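Local coordinates for protein CpuTA1 (Curtobacterium pusillum, PDB 5K3W) that belongs to the class IV aminotransferase family of pyridoxal-5'-phosphate-dependent proteins and holds this cofactor in a pocket of the chain, at residues A[58-61]-A[66-69]; A[140-145]-A[270-275]. All coordinates share one frame; numbering follows the deposited sequence.

Contact 1: A[58-61]-A[66-69]; sequences TIAV and PQAL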
loop_
_atom_site.group_PDB
_atom_site.type_symbol
_atom_site.label_atom_id
_atom_site.label_comp_id
_atom_site.label_asym_id
_atom_site.label_seq_id
_atom_site.Cartn_x
_atom_site.Cartn_y
_atom_site.Cartn_z
ATOM N N THR A 58 -2.164 -3.823 -15.025
ATOM C CA THR A 58 -1.545 -3.073 -16.111
ATOM C C THR A 58 -1.411 -3.996 -17.313
ATOM O O THR A 58 -0.871 -5.099 -17.184
ATOM C CB THR A 58 -0.179 -2.523 -15.708
ATOM O OG1 THR A 58 -0.325 -1.741 -14.517
ATOM C CG2 THR A 58 0.345 -1.628 -16.796
ATOM N N ILE A 59 -1.895 -3.541 -18.473
ATOM C CA ILE A 59 -2.051 -4.379 -19.658
ATOM C C ILE A 59 -1.417 -3.693 -20.860
ATOM O O ILE A 59 -1.813 -2.581 -21.225
ATOM C CB ILE A 59 -3.527 -4.675 -19.940
ATOM C CG1 ILE A 59 -4.218 -5.199 -18.670
ATOM C CG2 ILE A 59 -3.643 -5.634 -21.118
ATOM C CD1 ILE A 59 -5.774 -5.223 -18.743
ATOM N N ALA A 60 -0.458 -4.364 -21.495
ATOM C CA ALA A 60 0.118 -3.835 -22.726
ATOM C C ALA A 60 -0.914 -3.856 -23.853
ATOM O O ALA A 60 -1.693 -4.807 -24.000
ATOM C CB ALA A 60 1.355 -4.640 -23.129
ATOM N N VAL A 61 -0.923 -2.794 -24.655
ATOM C CA VAL A 61 -1.808 -2.692 -25.810
ATOM C C VAL A 61 -0.914 -2.510 -27.032
ATOM O O VAL A 61 -0.372 -1.422 -27.280
ATOM C CB VAL A 61 -2.831 -1.558 -25.669
ATOM C CG1 VAL A 61 -3.831 -1.615 -26.812
ATOM C CG2 VAL A 61 -3.577 -1.669 -24.329
ATOM N N PRO A 66 -5.190 -5.249 -26.560
ATOM C CA PRO A 66 -4.703 -5.569 -25.212
ATOM C C PRO A 66 -4.208 -7.009 -25.143
ATOM O O PRO A 66 -4.908 -7.945 -25.537
ATOM C CB PRO A 66 -5.944 -5.365 -24.331
ATOM C CG PRO A 66 -6.949 -4.672 -25.197
ATOM C CD PRO A 66 -6.648 -5.072 -26.592
ATOM N N GLN A 67 -3.004 -7.195 -24.614
ATOM C CA GLN A 67 -2.437 -8.534 -24.536
ATOM C C GLN A 67 -2.955 -9.293 -23.320
ATOM O O GLN A 67 -3.009 -8.759 -22.207
ATOM C CB GLN A 67 -0.915 -8.472 -24.470
ATOM C CG GLN A 67 -0.250 -7.904 -25.685
ATOM C CD GLN A 67 1.257 -8.035 -25.597
ATOM O OE1 GLN A 67 1.850 -7.833 -24.534
ATOM N NE2 GLN A 67 1.882 -8.400 -26.702
ATOM N N ALA A 68 -3.313 -10.560 -23.535
ATOM C CA ALA A 68 -3.690 -11.454 -22.445
ATOM C C ALA A 68 -4.853 -10.884 -21.635
ATOM O O ALA A 68 -4.919 -11.042 -20.411
ATOM C CB ALA A 68 -2.485 -11.750 -21.543
ATOM N N LEU A 69 -5.791 -10.233 -22.327
ATOM C CA LEU A 69 -6.820 -9.459 -21.635
ATOM C C LEU A 69 -7.603 -10.317 -20.648
ATOM O O LEU A 69 -7.894 -9.876 -19.531
ATOM C CB LEU A 69 -7.767 -8.794 -22.645
ATOM C CG LEU A 69 -8.853 -7.901 -22.027
ATOM C CD1 LEU A 69 -8.236 -6.803 -21.167
ATOM C CD2 LEU A 69 -9.798 -7.293 -23.057
HETATM O O HOH W 1 -0.214 -7.464 -21.216
#

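Contact 2: A[140-145]-A[270-275]; sequences EDFSQQ and SSVRQA. With PLP (pyridoxal-5'-phosphate), chain C.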
loop_
_atom_site.group_PDB
_atom_site.type_symbol
_atom_site.label_atom_id
_atom_site.label_comp_id
_atom_site.label_asym_id
_atom_site.label_seq_id
_atom_site.Cartn_x
_atom_site.Cartn_y
_atom_site.Cartn_z
ATOM N N GLU A 140 6.020 3.786 -21.466
ATOM C CA GLU A 140 7.403 4.218 -21.346
ATOM C C GLU A 140 8.275 3.462 -22.338
ATOM O O GLU A 140 8.010 2.305 -22.677
ATOM C CB GLU A 140 7.926 3.984 -19.934
ATOM C CG GLU A 140 9.432 4.090 -19.846
ATOM C CD GLU A 140 9.963 3.794 -18.460
ATOM O OE1 GLU A 140 9.217 4.022 -17.477
ATOM O OE2 GLU A 140 11.125 3.324 -18.362
ATOM N N ASP A 141 9.323 4.132 -22.807
ATOM C CA ASP A 141 10.281 3.524 -23.726
ATOM C C ASP A 141 11.184 2.563 -22.952
ATOM O O ASP A 141 11.995 2.991 -22.125
ATOM C CB ASP A 141 11.086 4.618 -24.420
ATOM C CG ASP A 141 12.102 4.075 -25.406
ATOM O OD1 ASP A 141 12.338 2.846 -25.443
ATOM O OD2 ASP A 141 12.687 4.897 -26.136
ATOM N N PHE A 142 11.046 1.264 -23.219
ATOM C CA PHE A 142 11.824 0.230 -22.541
ATOM C C PHE A 142 12.853 -0.433 -23.455
ATOM O O PHE A 142 13.339 -1.523 -23.139
ATOM C CB PHE A 142 10.905 -0.849 -21.970
ATOM C CG PHE A 142 10.092 -0.407 -20.793
ATOM C CD1 PHE A 142 10.701 -0.164 -19.564
ATOM C CD2 PHE A 142 8.715 -0.280 -20.897
ATOM C CE1 PHE A 142 9.958 0.226 -18.469
ATOM C CE2 PHE A 142 7.960 0.103 -19.807
ATOM C CZ PHE A 142 8.585 0.362 -18.590
ATOM N N SER A 143 13.190 0.188 -24.589
ATOM C CA SER A 143 14.079 -0.470 -25.541
ATOM C C SER A 143 15.424 -0.800 -24.910
ATOM O O SER A 143 15.996 -1.867 -25.167
ATOM C CB SER A 143 14.277 0.411 -26.769
ATOM O OG SER A 143 14.647 1.714 -26.367
ATOM N N GLN A 144 15.953 0.109 -24.098
ATOM C CA GLN A 144 17.243 -0.143 -23.469
ATOM C C GLN A 144 17.145 -1.280 -22.448
ATOM O O GLN A 144 17.952 -2.217 -22.472
ATOM C CB GLN A 144 17.759 1.146 -22.826
ATOM C CG GLN A 144 19.241 1.153 -22.595
ATOM C CD GLN A 144 20.006 0.806 -23.856
ATOM O OE1 GLN A 144 19.632 1.226 -24.961
ATOM N NE2 GLN A 144 21.071 0.014 -23.706
ATOM N N GLN A 145 16.145 -1.224 -21.553
ATOM C CA GLN A 145 15.994 -2.278 -20.552
ATOM C C GLN A 145 15.783 -3.648 -21.204
ATOM O O GLN A 145 16.258 -4.664 -20.681
ATOM C CB GLN A 145 14.844 -1.940 -19.587
ATOM C CG GLN A 145 14.957 -0.541 -18.945
ATOM C CD GLN A 145 14.623 -0.490 -17.441
ATOM O OE1 GLN A 145 13.622 -1.049 -16.966
ATOM N NE2 GLN A 145 15.475 0.200 -16.687
ATOM N N SER A 270 7.384 -8.797 -17.362
ATOM C CA SER A 270 6.178 -8.103 -16.924
ATOM C C SER A 270 5.506 -7.532 -18.167
ATOM O O SER A 270 6.104 -7.491 -19.247
ATOM C CB SER A 270 6.495 -7.008 -15.897
ATOM O OG SER A 270 7.284 -5.980 -16.459
ATOM N N SER A 271 4.257 -7.075 -18.001
ATOM C CA SER A 271 3.390 -6.844 -19.159
ATOM C C SER A 271 3.923 -5.758 -20.084
ATOM O O SER A 271 3.924 -5.934 -21.308
ATOM C CB SER A 271 1.974 -6.486 -18.718
ATOM O OG SER A 271 1.293 -7.624 -18.246
ATOM N N VAL A 272 4.357 -4.624 -19.537
ATOM C CA VAL A 272 4.724 -3.487 -20.382
ATOM C C VAL A 272 6.179 -3.558 -20.823
ATOM O O VAL A 272 6.491 -3.366 -22.001
ATOM C CB VAL A 272 4.427 -2.160 -19.661
ATOM C CG1 VAL A 272 4.978 -0.998 -20.470
ATOM C CG2 VAL A 272 2.942 -1.996 -19.490
ATOM N N ARG A 273 7.101 -3.811 -19.892
ATOM C CA ARG A 273 8.506 -3.918 -20.268
ATOM C C ARG A 273 8.778 -5.187 -21.073
ATOM O O ARG A 273 9.731 -5.224 -21.863
ATOM C CB ARG A 273 9.378 -3.869 -19.011
ATOM C CG ARG A 273 10.867 -3.865 -19.283
ATOM C CD ARG A 273 11.661 -3.574 -18.016
ATOM N NE ARG A 273 11.437 -4.594 -16.999
ATOM C CZ ARG A 273 11.967 -4.562 -15.782
ATOM N NH1 ARG A 273 12.759 -3.561 -15.442
ATOM N NH2 ARG A 273 11.700 -5.526 -14.909
ATOM N N GLN A 274 7.945 -6.211 -20.910
ATOM C CA GLN A 274 8.157 -7.503 -21.545
ATOM C C GLN A 274 9.359 -8.190 -20.894
ATOM O O GLN A 274 9.414 -8.290 -19.665
ATOM C CB GLN A 274 8.311 -7.334 -23.056
ATOM C CG GLN A 274 7.163 -6.542 -23.711
ATOM C CD GLN A 274 5.820 -7.318 -23.846
ATOM O OE1 GLN A 274 5.704 -8.500 -23.501
ATOM N NE2 GLN A 274 4.808 -6.631 -24.359
ATOM N N ALA A 275 10.327 -8.671 -21.670
ATOM C CA ALA A 275 11.430 -9.452 -21.119
ATOM C C ALA A 275 12.675 -8.583 -20.998
ATOM O O ALA A 275 13.191 -8.089 -22.004
ATOM C CB ALA A 275 11.721 -10.679 -21.980
HETATM N N1 PLP C . 4.987 -9.226 -9.751
HETATM C C2 PLP C . 4.348 -8.085 -9.363
HETATM C C2A PLP C . 4.390 -7.631 -7.916
HETATM C C3 PLP C . 3.645 -7.351 -10.299
HETATM O O3 PLP C . 2.990 -6.191 -9.860
HETATM C C4 PLP C . 3.590 -7.775 -11.605
HETATM C C4A PLP C . 2.868 -7.009 -12.681
HETATM C C5 PLP C . 4.233 -8.910 -11.996
HETATM C C6 PLP C . 4.931 -9.641 -11.049
HETATM C C5A PLP C . 4.183 -9.350 -13.455
HETATM O O4P PLP C . 2.861 -9.553 -13.921
HETATM P P PLP C . 2.497 -9.323 -15.456
HETATM O O1P PLP C . 3.453 -10.083 -16.350
HETATM O O2P PLP C . 2.526 -7.857 -15.811
HETATM O O3P PLP C . 1.113 -9.857 -15.724
#

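Contact 1: A[58-61]-A[66-69]
The side-chain amide of Q67 has the methyl group of A60 to one side of its plane, displaced outward past the carbonyl oxygen, with A60 CB 3.5 Å from Q67 OE1. The ring of P66 is met at two of its corners: I59 CG2 approaches P66 CB at 4.0 Å, and V61 CG1 lies 3.9 Å from P66 N. With CG2 of I59 anti to its backbone N and CG1 beside it (chi1 -51°), the methyl branch lies against P66 and the Q67 carbonyl oxygen while the longer branch carries CD1 to L69 CD1, 3.8 Å away. V61 and P66 form an antiparallel, non-hydrogen-bonded pair, their CA atoms 4.1 Å apart. Next to it, Q67 N donates to A60 O over 2.8 Å in a nearly straight bond (166°), and P66 CA adds a CH···O contact to the same oxygen. Beyond this bond a water replaces direct pairing, accepting from A60 N at 3.1 Å and donating to Q67 O at 3.2 Å. The backbones thus form a short hairpin, after which A68 occupies the N-cap position of helix 69-82. On its other side strand 54-62 bonds to strand 114-121, I59 to A116 and V61 to L114. Helix 90-108 packs on V61 and P66 through V101, V97 and L98, while helix 290-307 receives Q67 NE2 at L300 O.

Contact 2: A[140-145]-A[270-275]
R273 runs out with CG anti to its backbone N (chi1 -176°), laying its aliphatic part across F142, and then turns at chi3 (62°) so that the guanidinium reaches Q145. F142, whose CG stands beside its own backbone N, offers the arginine a full ring face. R273 CB sits 3.9 Å from the centroid of the F142 ring and 9° off the normal, a CH-pi contact, and CG continues over the CD1 side. E140 CG lies on the opposite face, near the rim. V272 CG1 meets the ring edge at F142 CE2; the modelled 3.2 Å is too short for two carbons, and its exact value is doubtful. The guanidinium itself stands steeply to the ring and does not stack on it. Its NH1 donates to Q145 OE1 over 3.1 Å; the oxygen lies in the guanidinium plane, whereas the donor stands well above the plane of the glutamine carbonyl and misses its lone pairs. Behind F142, an Asx turn shapes the loop: D141 OD1 accepts from S143 N at 2.9 Å and from S143 OG at 2.7 Å.

Segment 270-275 is the tight connection between strands 265-270 and 274-278, and R146 reaches its carbonyls at V272 and R273. At its start S271 grips the cofactor phosphate twice, S271 N giving a bond to PLP O2P of 2.9 Å and S271 OG one of 2.7 Å. The phosphate oxygen is thus met here by neutral donors. The charge of R273 is answered elsewhere, by a salt bridge from NH2 to D195, so the glutamine oxygen is a secondary, neutral acceptor and probably serves mainly to orient the guanidinium.

Contact 1 closes along the chain before contact 2 opens, yet their centres lie about 13 Å apart and the two touch directly. Q67 OE1 and Q274 NE2, 3.2 Å apart, probably share a hydrogen bond that ties the hairpin end to the 270-275 turn. Nearby, A60 CB packs on S271 O at 3.4 Å and T58 CG2 on V272 CG2 at 3.8 Å. Strand 54-62 thus packs against the turn whose S271 binds the phosphate of pyridoxal-5'-phosphate, and the nearest atoms of the I59 side chain and the cofactor are about 8 Å apart. Contact 2 itself supplies hydrogen-bond donors to the phosphate, from S271; R75, T234, T235 and Y178 also bind the cofactor.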